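Local coordinates for major capsid protein (Norovirus Hu/GI.7/TCH-060/USA/2003, PDB 4P25) that forms the protruding domain of the norovirus capsid and binds the LeY histo-blood group antigen, probably as a means of host-cell attachment, at residues Lys260-Pro263 against Asp264-Thr268. Sequence-based numbering, arbitrary orientation.
Sequences KLYP and DGFIT
Y262 and F266 pack together beside the tight turn of a beta hairpin, where strand 255-262 turns back into strand 266-269. The turn is type I, with P263 and D264 at its corners, and G265 follows in a left-handed conformation (phi 93°), giving a G1 beta bulge, with G265 and F266 together opposite Y262. That backbone conformation is one well suited to glycine.

Backbone bonds close the hairpin. G265 N reaches Y262 O at 2.8 Å, approaching from above the carbonyl plane, whereas the bond from Y262 N to F266 O is nearly straight. Farther along, K260 and T268 form an antiparallel hydrogen-bonded pair, T268 N lying 2.9 Å from K260 O. F266 N is buried without a partner.

The aromatic rings share one sheet face. Those of Y262 and F266 are almost parallel, with planes at 16°, but slid apart so that they barely overlap; the closest carbons are Y262 CD2 and F266 CE2, at 3.6 Å. With CG set between its backbone N and carbonyl carbon (chi1 62°), F266 presents a face to Y262 CB in a CH-pi contact. On the other sheet face, L261 CD1 packs 3.6 Å from I267 CG1; L261 also touches F231 and I267 touches F227, both of helix 225-234.

Polar ends on the aromatic face converge on E200, well away from the glycan pocket. Its OE1 takes hydrogen bonds with Y262 OH and T268 OG1, while OE2 makes a salt bridge to K260 NZ, which also bonds to the carbonyls of R294 and Y296. A weak bond of 3.2 Å links K260 NZ to Y262 OH, and T268 OG1 lies in the plane of the tyrosine ring at its edge, 3.4 Å from Y262 CE2.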
loop_
_atom_site.group_PDB
_atom_site.type_symbol
_atom_site.label_atom_id
_atom_site.label_comp_id
_atom_site.label_asym_id
_atom_site.label_seq_id
_atom_site.Cartn_x
_atom_site.Cartn_y
_atom_site.Cartn_z
ATOM N N LYS A 260 1.881 -20.212 -15.327
ATOM C CA LYS A 260 2.057 -19.410 -16.534
ATOM C C LYS A 260 1.508 -18.005 -16.358
ATOM O O LYS A 260 0.379 -17.810 -15.904
ATOM C CB LYS A 260 1.453 -20.092 -17.769
ATOM C CG LYS A 260 2.337 -21.205 -18.312
ATOM C CD LYS A 260 1.566 -22.212 -19.160
ATOM C CE LYS A 260 1.227 -21.677 -20.541
ATOM N NZ LYS A 260 0.356 -22.634 -21.287
ATOM N N LEU A 261 2.338 -17.029 -16.707
ATOM C CA LEU A 261 1.964 -15.626 -16.669
ATOM C C LEU A 261 1.730 -15.149 -18.099
ATOM O O LEU A 261 2.647 -15.156 -18.922
ATOM C CB LEU A 261 3.069 -14.814 -15.996
ATOM C CG LEU A 261 2.998 -13.286 -16.033
ATOM C CD1 LEU A 261 1.780 -12.770 -15.284
ATOM C CD2 LEU A 261 4.280 -12.698 -15.464
ATOM N N TYR A 262 0.496 -14.747 -18.386
ATOM C CA TYR A 262 0.108 -14.387 -19.748
ATOM C C TYR A 262 0.287 -12.892 -20.005
ATOM O O TYR A 262 0.167 -12.085 -19.080
ATOM C CB TYR A 262 -1.337 -14.812 -20.009
ATOM C CG TYR A 262 -1.496 -16.301 -20.212
ATOM C CD1 TYR A 262 -1.415 -16.851 -21.482
ATOM C CD2 TYR A 262 -1.720 -17.155 -19.140
ATOM C CE1 TYR A 262 -1.558 -18.204 -21.684
ATOM C CE2 TYR A 262 -1.860 -18.517 -19.331
ATOM C CZ TYR A 262 -1.780 -19.035 -20.610
ATOM O OH TYR A 262 -1.922 -20.388 -20.839
ATOM N N PRO A 263 0.591 -12.522 -21.261
ATOM C CA PRO A 263 0.867 -11.130 -21.633
ATOM C C PRO A 263 -0.244 -10.144 -21.253
ATOM O O PRO A 263 0.057 -8.990 -20.947
ATOM C CB PRO A 263 1.041 -11.209 -23.156
ATOM C CG PRO A 263 1.561 -12.597 -23.381
ATOM C CD PRO A 263 0.791 -13.439 -22.402
ATOM N N ASP A 264 -1.498 -10.591 -21.250
ATOM C CA ASP A 264 -2.602 -9.718 -20.842
ATOM C C ASP A 264 -2.688 -9.501 -19.329
ATOM O O ASP A 264 -3.523 -8.732 -18.852
ATOM C CB ASP A 264 -3.939 -10.217 -21.396
ATOM C CG ASP A 264 -4.066 -10.001 -22.893
ATOM O OD1 ASP A 264 -3.244 -9.246 -23.452
ATOM O OD2 ASP A 264 -4.989 -10.578 -23.506
ATOM N N GLY A 265 -1.831 -10.184 -18.578
ATOM C CA GLY A 265 -1.665 -9.888 -17.163
ATOM C C GLY A 265 -2.523 -10.705 -16.219
ATOM O O GLY A 265 -3.287 -10.158 -15.422
ATOM N N PHE A 266 -2.399 -12.021 -16.305
ATOM C CA PHE A 266 -2.992 -12.911 -15.313
ATOM C C PHE A 266 -2.162 -14.181 -15.252
ATOM O O PHE A 266 -1.312 -14.411 -16.110
ATOM C CB PHE A 266 -4.467 -13.215 -15.616
ATOM C CG PHE A 266 -4.693 -13.913 -16.928
ATOM C CD1 PHE A 266 -4.861 -13.182 -18.093
ATOM C CD2 PHE A 266 -4.748 -15.296 -16.998
ATOM C CE1 PHE A 266 -5.071 -13.814 -19.304
ATOM C CE2 PHE A 266 -4.958 -15.938 -18.209
ATOM C CZ PHE A 266 -5.122 -15.195 -19.363
ATOM N N ILE A 267 -2.400 -14.988 -14.223
ATOM C CA ILE A 267 -1.582 -16.162 -13.950
ATOM C C ILE A 267 -2.462 -17.402 -13.887
ATOM O O ILE A 267 -3.572 -17.356 -13.355
ATOM C CB ILE A 267 -0.809 -15.981 -12.620
ATOM C CG1 ILE A 267 0.175 -14.814 -12.741
ATOM C CG2 ILE A 267 -0.100 -17.268 -12.220
ATOM C CD1 ILE A 267 0.808 -14.395 -11.435
ATOM N N THR A 268 -1.975 -18.506 -14.454
ATOM C CA THR A 268 -2.697 -19.773 -14.381
ATOM C C THR A 268 -1.811 -20.887 -13.850
ATOM O O THR A 268 -0.584 -20.757 -13.785
ATOM C CB THR A 268 -3.219 -20.227 -15.756
ATOM O OG1 THR A 268 -2.113 -20.559 -16.603
ATOM C CG2 THR A 268 -4.077 -19.146 -16.408
#